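Local atomic coordinates of monomethylamine methyltransferase MtmB1 (Methanosarcina barkeri, PDB entry 1TV4), a protein that catalyses transfer of the methyl group of monomethylamine to the corrinoid cofactor of its partner protein MtmC, a step of methanogenesis. Residues E50-D55 with S399-I404; D154-G159 with P197-K202; Y334-G339 with L347-Q352. One frame throughout, in Å; residues are numbered along the deposited sequence. Where two conformers were deposited one is given.

In the fold
All three contacts are largely buried, interactions 2 and 3 nearer the centre of the chain and interaction 1 farther out. Interaction 2 joins two parallel strands of the TIM barrel wall through backbone hydrogen bonds and carries the modified lysine. Interaction 3 ties the loop after strand 330-333 to helix 343-358, and interaction 1 fastens the 50-55 loop to helix 398-410. In both of these a single helix side chain grips loop backbone: a carboxylate in interaction 3, an amide in interaction 1. Helix 343-358 also meets interaction 1, at I52 and V401. Interactions 2 and 3, with centres about 21 Å apart, both reach the BG3 group.

Interaction 1 of 3, residues E50-D55 with S399-I404. With SO4 (sulfate ion), chain F.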
loop_
_atom_site.group_PDB
_atom_site.type_symbol
_atom_site.label_atom_id
_atom_site.label_comp_id
_atom_site.label_asym_id
_atom_site.label_seq_id
_atom_site.Cartn_x
_atom_site.Cartn_y
_atom_site.Cartn_z
ATOM N N GLU A 50 20.621 7.560 47.858
ATOM C CA GLU A 50 21.122 7.531 46.484
ATOM C C GLU A 50 19.995 7.641 45.465
ATOM O O GLU A 50 18.913 7.088 45.667
ATOM C CB GLU A 50 21.880 6.231 46.204
ATOM C CG GLU A 50 23.201 6.062 46.926
ATOM C CD GLU A 50 24.004 4.904 46.353
ATOM O OE1 GLU A 50 23.439 3.797 46.223
ATOM O OE2 GLU A 50 25.196 5.095 46.031
ATOM N N PHE A 51 20.257 8.350 44.369
ATOM C CA PHE A 51 19.271 8.497 43.301
ATOM C C PHE A 51 19.369 7.288 42.378
ATOM O O PHE A 51 18.358 6.734 41.947
ATOM C CB PHE A 51 19.527 9.762 42.479
ATOM C CG PHE A 51 19.180 11.033 43.191
ATOM C CD1 PHE A 51 20.105 11.655 44.025
ATOM C CD2 PHE A 51 17.927 11.614 43.025
ATOM C CE1 PHE A 51 19.787 12.843 44.680
ATOM C CE2 PHE A 51 17.598 12.803 43.677
ATOM C CZ PHE A 51 18.535 13.417 44.508
ATOM N N ILE A 52 20.602 6.889 42.080
ATOM C CA ILE A 52 20.871 5.751 41.207
ATOM C C ILE A 52 21.805 4.790 41.937
ATOM O O ILE A 52 22.920 5.157 42.316
ATOM C CB ILE A 52 21.520 6.225 39.893
ATOM C CG1 ILE A 52 20.577 7.207 39.193
ATOM C CG2 ILE A 52 21.816 5.036 38.989
ATOM C CD1 ILE A 52 21.170 7.875 37.980
ATOM N N PRO A 53 21.360 3.541 42.139
ATOM C CA PRO A 53 22.142 2.517 42.833
ATOM C C PRO A 53 23.335 1.958 42.075
ATOM O O PRO A 53 23.354 1.936 40.847
ATOM C CB PRO A 53 21.106 1.438 43.116
ATOM C CG PRO A 53 20.251 1.497 41.890
ATOM C CD PRO A 53 20.062 2.994 41.701
ATOM N N THR A 54 24.327 1.516 42.842
ATOM C CA THR A 54 25.536 0.896 42.312
ATOM C C THR A 54 25.727 -0.417 43.075
ATOM O O THR A 54 26.467 -1.300 42.641
ATOM C CB THR A 54 26.781 1.792 42.512
ATOM O OG1 THR A 54 26.818 2.276 43.860
ATOM C CG2 THR A 54 26.756 2.968 41.546
ATOM N N ASP A 55 25.042 -0.533 44.212
ATOM C CA ASP A 55 25.103 -1.728 45.056
ATOM C C ASP A 55 24.261 -2.832 44.410
ATOM O O ASP A 55 23.038 -2.843 44.544
ATOM C CB ASP A 55 24.550 -1.408 46.450
ATOM C CG ASP A 55 24.682 -2.572 47.420
ATOM O OD1 ASP A 55 24.721 -3.733 46.967
ATOM O OD2 ASP A 55 24.731 -2.319 48.643
ATOM N N SER A 399 28.719 7.757 40.136
ATOM C CA SER A 399 29.099 8.426 41.376
ATOM C C SER A 399 28.967 9.939 41.198
ATOM O O SER A 399 28.444 10.631 42.073
ATOM C CB SER A 399 30.538 8.063 41.767
ATOM O OG SER A 399 31.462 8.453 40.766
ATOM N N GLU A 400 29.436 10.446 40.061
ATOM C CA GLU A 400 29.363 11.876 39.778
ATOM C C GLU A 400 27.919 12.316 39.571
ATOM O O GLU A 400 27.519 13.390 40.021
ATOM C CB GLU A 400 30.186 12.217 38.531
ATOM C CG GLU A 400 30.092 13.678 38.103
ATOM C CD GLU A 400 30.910 13.979 36.857
ATOM O OE1 GLU A 400 31.501 13.037 36.288
ATOM O OE2 GLU A 400 30.960 15.156 36.444
ATOM N N VAL A 401 27.139 11.486 38.887
ATOM C CA VAL A 401 25.742 11.805 38.628
ATOM C C VAL A 401 24.980 11.991 39.939
ATOM O O VAL A 401 24.214 12.944 40.087
ATOM C CB VAL A 401 25.060 10.698 37.797
ATOM C CG1 VAL A 401 23.562 10.954 37.714
ATOM C CG2 VAL A 401 25.663 10.663 36.400
ATOM N N ASN A 402 25.191 11.085 40.889
ATOM C CA ASN A 402 24.506 11.182 42.171
ATOM C C ASN A 402 24.813 12.499 42.877
ATOM O O ASN A 402 23.931 13.097 43.496
ATOM C CB ASN A 402 24.877 9.999 43.068
ATOM C CG ASN A 402 24.039 8.767 42.778
ATOM O OD1 ASN A 402 22.810 8.815 42.844
ATOM N ND2 ASN A 402 24.697 7.660 42.458
ATOM N N VAL A 403 26.058 12.954 42.774
ATOM C CA VAL A 403 26.455 14.211 43.398
ATOM C C VAL A 403 25.754 15.379 42.712
ATOM O O VAL A 403 25.208 16.261 43.373
ATOM C CB VAL A 403 27.982 14.415 43.319
ATOM C CG1 VAL A 403 28.353 15.814 43.801
ATOM C CG2 VAL A 403 28.682 13.365 44.163
ATOM N N ILE A 404 25.766 15.377 41.382
ATOM C CA ILE A 404 25.118 16.435 40.615
ATOM C C ILE A 404 23.628 16.508 40.936
ATOM O O ILE A 404 23.078 17.592 41.134
ATOM C CB ILE A 404 25.299 16.209 39.092
ATOM C CG1 ILE A 404 26.773 16.375 38.719
ATOM C CG2 ILE A 404 24.432 17.185 38.308
ATOM C CD1 ILE A 404 27.074 16.152 37.250
HETATM S S SO4 F . 30.283 4.233 38.272
HETATM O O1 SO4 F . 30.185 5.271 39.317
HETATM O O2 SO4 F . 31.702 3.888 38.061
HETATM O O3 SO4 F . 29.544 3.028 38.699
HETATM O O4 SO4 F . 29.712 4.739 37.008
#
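A single side-chain amide, that of N402, makes all three hydrogen bonds between the 50-55 loop and helix 398-410. Its OD1 accepts two backbone donors. The bond from I52 N to N402 OD1 (3.0 Å) is nearly straight at 163° and lies in the carbonyl plane, on a lone pair, whereas F51 N, also 3.0 Å from N402 OD1, comes in tilted from that plane and is more bent. N402 ND2 in turn donates to I52 O (3.1 Å), which lies close to the amide plane. Because I52 is extended, its N and O face the same way and the flat amide bridges both, which fixes its rotation. The CG of N402 sits anti to its own carbonyl carbon (chi1 -84°), and this brings the amide end up to the loop.

Beside the amide the contact is apolar: the CD1 tip of I52 meets V401 CG1 at 3.9 Å, and both side chains also rest on A358 of helix 343-358. The F51 ring, whose edge faces N402 OD1, packs against L405 and V409 farther along the N402 helix and against L312 of helix 309-325. On the T54 side, a sulfate probably left from crystallisation accepts from S399 N (3.0 Å to its O1) and from I398 N. Backbone N-H groups gathered round an anion in this way are characteristic of a helix N-terminus, here that of helix 398-410.

Interaction 2 of 3, residues D154-G159 with P197-K202; sequences DTIVNG and PGMGVK. With BG3 (3-methyl-5-sulfo-pyrrolidine-2-carboxylic acid), chain L.
V157 lies alongside the long arm of K202, its CG2 3.6 Å from K202 CE in the conformer described, the two side chains pointing the same way. With CG2 opposite the backbone N (chi1 50° for CG1), this branch also faces the carbonyl O1 of BG3, at 3.5 Å. K202 bends at its second and third torsions, and its NZ is joined covalently to BG3 C1 (1.3 Å), consistent with a sulfite adduct of pyrrolysine; NZ also hydrogen-bonds to E229. Beneath the arm the backbones pair in parallel. I156 N donates to G200 O (2.9 Å) and N158 N to K202 O (3.1 Å), while the return bond from K202 N to I156 O is weak. These are neighbouring strands of the TIM barrel, linked through helix 174-193 as a beta-alpha-beta unit. V157 and K202 share the face that carries the ligand; I156 and V201 share the other, where I156 meets that helix. Near the start of the pairing the M199 methyl, CE, closes on D154 O (3.5 Å) and on the I156 tip, CD1 (3.8 Å). A water bridges D154 O and G200 N. N158 turns OD1 over V201 CB, and its ND2 is held by E183.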
loop_
_atom_site.group_PDB
_atom_site.type_symbol
_atom_site.label_atom_id
_atom_site.label_comp_id
_atom_site.label_asym_id
_atom_site.label_seq_id
_atom_site.Cartn_x
_atom_site.Cartn_y
_atom_site.Cartn_z
ATOM N N ASP A 154 12.995 13.152 18.870
ATOM C CA ASP A 154 12.939 11.983 17.984
ATOM C C ASP A 154 11.516 11.557 17.626
ATOM O O ASP A 154 11.231 11.206 16.476
ATOM C CB ASP A 154 13.649 10.793 18.637
ATOM C CG ASP A 154 15.135 11.021 18.816
ATOM O OD1 ASP A 154 15.813 11.331 17.814
ATOM O OD2 ASP A 154 15.631 10.879 19.955
ATOM N N THR A 155 10.636 11.563 18.622
ATOM C CA THR A 155 9.239 11.193 18.430
ATOM C C THR A 155 8.392 12.212 19.175
ATOM O O THR A 155 8.919 13.006 19.954
ATOM C CB THR A 155 8.928 9.799 19.002
ATOM O OG1 THR A 155 9.171 9.798 20.415
ATOM C CG2 THR A 155 9.799 8.738 18.332
ATOM N N ILE A 156 7.084 12.177 18.946
ATOM C CA ILE A 156 6.174 13.120 19.586
ATOM C C ILE A 156 5.239 12.444 20.585
ATOM O O ILE A 156 4.737 11.357 20.321
ATOM C CB ILE A 156 5.267 13.819 18.533
ATOM C CG1 ILE A 156 6.116 14.541 17.478
ATOM C CG2 ILE A 156 4.305 14.780 19.227
ATOM C CD1 ILE A 156 6.935 15.708 18.013
ATOM N N VAL A 157 5.032 13.070 21.741
ATOM C CA VAL A 157 4.064 12.547 22.703
ATOM C C VAL A 157 2.920 13.559 22.614
ATOM O O VAL A 157 3.089 14.748 22.902
ATOM C CB VAL A 157 4.620 12.449 24.153
ATOM C CG1 VAL A 157 5.278 13.750 24.577
ATOM C CG2 VAL A 157 3.481 12.090 25.100
ATOM N N ASN A 158 1.759 13.073 22.184
ATOM C CA ASN A 158 0.584 13.907 21.961
ATOM C C ASN A 158 0.014 14.722 23.116
ATOM O O ASN A 158 -0.004 14.285 24.266
ATOM C CB ASN A 158 -0.559 13.055 21.400
ATOM C CG ASN A 158 -0.175 12.313 20.133
ATOM O OD1 ASN A 158 0.953 12.426 19.648
ATOM N ND2 ASN A 158 -1.116 11.546 19.592
ATOM N N GLY A 159 -0.474 15.907 22.768
ATOM C CA GLY A 159 -1.129 16.763 23.736
ATOM C C GLY A 159 -2.608 16.422 23.626
ATOM O O GLY A 159 -2.987 15.559 22.828
ATOM N N PRO A 197 7.781 14.283 8.076
ATOM C CA PRO A 197 6.488 13.602 7.931
ATOM C C PRO A 197 6.357 12.247 8.615
ATOM O O PRO A 197 5.252 11.844 8.978
ATOM C CB PRO A 197 6.330 13.463 6.414
ATOM C CG PRO A 197 7.220 14.537 5.853
ATOM C CD PRO A 197 8.409 14.478 6.756
ATOM N N GLY A 198 7.474 11.550 8.791
ATOM C CA GLY A 198 7.424 10.223 9.379
ATOM C C GLY A 198 7.696 10.065 10.859
ATOM O O GLY A 198 7.886 8.943 11.322
ATOM N N MET A 199 7.720 11.160 11.611
ATOM C CA MET A 199 7.975 11.048 13.042
ATOM C C MET A 199 6.918 10.180 13.717
ATOM O O MET A 199 5.726 10.311 13.440
ATOM C CB MET A 199 7.977 12.427 13.702
ATOM C CG MET A 199 9.184 13.281 13.371
ATOM S SD MET A 199 9.116 14.833 14.287
ATOM C CE MET A 199 9.775 14.313 15.896
ATOM N N GLY A 200 7.360 9.288 14.595
ATOM C CA GLY A 200 6.414 8.442 15.304
ATOM C C GLY A 200 5.794 9.249 16.432
ATOM O O GLY A 200 6.373 10.241 16.876
ATOM N N VAL A 201 4.619 8.840 16.897
ATOM C CA VAL A 201 3.956 9.548 17.985
ATOM C C VAL A 201 3.584 8.572 19.097
ATOM O O VAL A 201 3.808 7.363 18.982
ATOM C CB VAL A 201 2.647 10.249 17.509
ATOM C CG1 VAL A 201 2.916 11.091 16.269
ATOM C CG2 VAL A 201 1.558 9.218 17.234
ATOM N N LYS A 202 3.031 9.109 20.181
ATOM C CA LYS A 202 2.586 8.291 21.302
ATOM C C LYS A 202 1.224 8.821 21.720
ATOM O O LYS A 202 1.065 10.018 21.958
ATOM C CB LYS A 202 3.573 8.370 22.478
ATOM C CG LYS A 202 3.264 7.382 23.607
ATOM C CD LYS A 202 2.395 7.993 24.716
ATOM C CE LYS A 202 3.258 8.588 25.832
ATOM N NZ LYS A 202 2.442 9.036 27.006
HETATM C C1 BG3 L . 2.871 9.813 28.005
HETATM C C2 BG3 L . 1.690 10.305 28.907
HETATM C C3 BG3 L . 0.424 10.758 28.241
HETATM C C4 BG3 L . -0.389 11.085 29.460
HETATM C C5 BG3 L . -0.079 9.739 30.191
HETATM C C6 BG3 L . 0.596 11.986 27.435
HETATM O O1 BG3 L . 3.990 10.330 28.035
HETATM N N1 BG3 L . 1.311 9.236 29.842
HETATM S S1 BG3 L . -0.254 9.927 31.967
HETATM O O2 BG3 L . -1.621 10.408 32.243
HETATM O O3 BG3 L . 0.034 8.629 32.597
HETATM O O4 BG3 L . 0.701 10.953 32.419
HETATM O O HOH W 1 10.293 9.037 14.768
#

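Interaction 3 of 3, residues Y334-G339 with L347-Q352. With BG3 (3-methyl-5-sulfo-pyrrolidine-2-carboxylic acid), chain L.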
loop_
_atom_site.group_PDB
_atom_site.type_symbol
_atom_site.label_atom_id
_atom_site.label_comp_id
_atom_site.label_asym_id
_atom_site.label_seq_id
_atom_site.Cartn_x
_atom_site.Cartn_y
_atom_site.Cartn_z
ATOM N N TYR A 334 7.616 13.177 32.181
ATOM C CA TYR A 334 7.958 14.406 32.901
ATOM C C TYR A 334 6.845 15.353 33.341
ATOM O O TYR A 334 6.114 15.897 32.511
ATOM C CB TYR A 334 8.964 15.198 32.051
ATOM C CG TYR A 334 10.278 14.483 31.835
ATOM C CD1 TYR A 334 10.319 13.186 31.319
ATOM C CD2 TYR A 334 11.483 15.084 32.202
ATOM C CE1 TYR A 334 11.529 12.499 31.188
ATOM C CE2 TYR A 334 12.695 14.410 32.074
ATOM C CZ TYR A 334 12.714 13.119 31.572
ATOM O OH TYR A 334 13.909 12.439 31.500
ATOM N N TYR A 335 6.754 15.573 34.653
ATOM C CA TYR A 335 5.760 16.473 35.228
ATOM C C TYR A 335 6.371 17.481 36.201
ATOM O O TYR A 335 6.365 17.263 37.413
ATOM C CB TYR A 335 4.680 15.692 35.974
ATOM C CG TYR A 335 3.594 15.123 35.101
ATOM C CD1 TYR A 335 3.766 13.908 34.435
ATOM C CD2 TYR A 335 2.375 15.785 34.966
ATOM C CE1 TYR A 335 2.743 13.366 33.664
ATOM C CE2 TYR A 335 1.350 15.254 34.200
ATOM C CZ TYR A 335 1.538 14.043 33.555
ATOM O OH TYR A 335 0.501 13.503 32.832
ATOM N N PRO A 336 6.917 18.588 35.683
ATOM C CA PRO A 336 7.515 19.609 36.553
ATOM C C PRO A 336 6.408 20.438 37.204
ATOM O O PRO A 336 5.290 20.498 36.690
ATOM C CB PRO A 336 8.336 20.463 35.585
ATOM C CG PRO A 336 8.565 19.559 34.400
ATOM C CD PRO A 336 7.247 18.850 34.274
ATOM N N CYS A 337 6.718 21.080 38.328
ATOM C CA CYS A 337 5.740 21.930 39.005
ATOM C C CYS A 337 5.629 23.261 38.279
ATOM O O CYS A 337 4.530 23.766 38.047
ATOM C CB CYS A 337 6.165 22.206 40.449
ATOM S SG CYS A 337 6.125 20.787 41.537
ATOM N N ALA A 338 6.780 23.828 37.930
ATOM C CA ALA A 338 6.837 25.118 37.250
ATOM C C ALA A 338 6.357 25.066 35.802
ATOM O O ALA A 338 6.402 24.018 35.154
ATOM C CB ALA A 338 8.255 25.668 37.304
ATOM N N GLY A 339 5.907 26.215 35.307
ATOM C CA GLY A 339 5.417 26.308 33.945
ATOM C C GLY A 339 6.498 26.743 32.976
ATOM O O GLY A 339 7.611 27.076 33.389
ATOM N N LEU A 347 15.087 23.440 35.114
ATOM C CA LEU A 347 15.946 22.737 36.059
ATOM C C LEU A 347 15.266 21.469 36.557
ATOM O O LEU A 347 15.929 20.456 36.791
ATOM C CB LEU A 347 16.311 23.644 37.247
ATOM C CG LEU A 347 17.200 24.852 36.926
ATOM C CD1 LEU A 347 17.478 25.635 38.205
ATOM C CD2 LEU A 347 18.508 24.388 36.300
ATOM N N GLU A 348 13.944 21.527 36.715
ATOM C CA GLU A 348 13.176 20.371 37.174
ATOM C C GLU A 348 13.263 19.237 36.151
ATOM O O GLU A 348 13.549 18.089 36.500
ATOM C CB GLU A 348 11.702 20.744 37.380
ATOM C CG GLU A 348 11.401 21.509 38.668
ATOM C CD GLU A 348 9.914 21.765 38.850
ATOM O OE1 GLU A 348 9.402 22.764 38.300
ATOM O OE2 GLU A 348 9.252 20.953 39.532
ATOM N N ALA A 349 13.008 19.567 34.890
ATOM C CA ALA A 349 13.058 18.575 33.823
ATOM C C ALA A 349 14.482 18.068 33.653
ATOM O O ALA A 349 14.699 16.896 33.347
ATOM C CB ALA A 349 12.558 19.184 32.520
ATOM N N SER A 350 15.452 18.958 33.852
ATOM C CA SER A 350 16.858 18.593 33.723
ATOM C C SER A 350 17.243 17.542 34.757
ATOM O O SER A 350 17.958 16.588 34.451
ATOM C CB SER A 350 17.746 19.830 33.888
ATOM O OG SER A 350 17.603 20.708 32.784
ATOM N N ALA A 351 16.767 17.720 35.986
ATOM C CA ALA A 351 17.067 16.773 37.053
ATOM C C ALA A 351 16.548 15.387 36.682
ATOM O O ALA A 351 17.224 14.384 36.903
ATOM C CB ALA A 351 16.434 17.236 38.366
ATOM N N GLN A 352 15.348 15.328 36.112
ATOM C CA GLN A 352 14.786 14.038 35.730
ATOM C C GLN A 352 15.513 13.448 34.522
ATOM O O GLN A 352 15.701 12.236 34.441
ATOM C CB GLN A 352 13.293 14.154 35.421
ATOM C CG GLN A 352 12.614 12.791 35.373
ATOM C CD GLN A 352 11.118 12.869 35.158
ATOM O OE1 GLN A 352 10.457 13.809 35.609
ATOM N NE2 GLN A 352 10.569 11.866 34.484
HETATM C C1 BG3 L . 2.871 9.813 28.005
HETATM C C2 BG3 L . 1.690 10.305 28.907
HETATM C C3 BG3 L . 0.424 10.758 28.241
HETATM C C4 BG3 L . -0.389 11.085 29.460
HETATM C C5 BG3 L . -0.079 9.739 30.191
HETATM C C6 BG3 L . 0.596 11.986 27.435
HETATM O O1 BG3 L . 3.990 10.330 28.035
HETATM N N1 BG3 L . 1.311 9.236 29.842
HETATM S S1 BG3 L . -0.254 9.927 31.967
HETATM O O2 BG3 L . -1.621 10.408 32.243
HETATM O O3 BG3 L . 0.034 8.629 32.597
HETATM O O4 BG3 L . 0.701 10.953 32.419
#
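E348 OE2 is gripped by two donors: C337 N reaches it at 2.8 Å along an almost straight N-H (174°), and N307 ND2 supplies a second bond. The other carboxylate oxygen, OE1, takes A338 N at 2.9 Å on its syn lone pair. The carboxylate is thus pinned at both oxygens, and two successive N-H groups of the loop find an acceptor in a buried setting; the negative charge is probably eased by these donors. The P336 ring packs beside the same side chain, its CB 3.8 Å from E348 CB.

One turn farther along the helix, the Q352 amide is stacked on a face of the Y334 ring, the two planes 9° apart, with NE2 3.4 Å above the ring near its rim. Q352 CG adds a CH-pi contact, 4.0 Å from the Y334 ring centroid. The side chain reaches across the ring because CG stands opposite the backbone N (chi1 -165°) and the chain beyond is extended. T306 holds Q352 OE1, while Q333 O and D356 hold NE2, so the amide cannot easily turn. At the ring's edge, Y334 CE2 meets A349 O at 3.4 Å. A serine in place of Y334, lacking the ring, would probably open a gap under the Q352 amide and leave A349 O without its neighbour at the edge.

Y335 points away from the helix instead, and its OH donates to the BG3 sulfonate oxygen O4 (2.6 Å). The arrangement belongs to the TIM barrel, in which loops leading from a strand into the following helix shape the active-site mouth; this loop is clamped to helix 343-358 on one side and offers Y335 to the ligand pocket on the other.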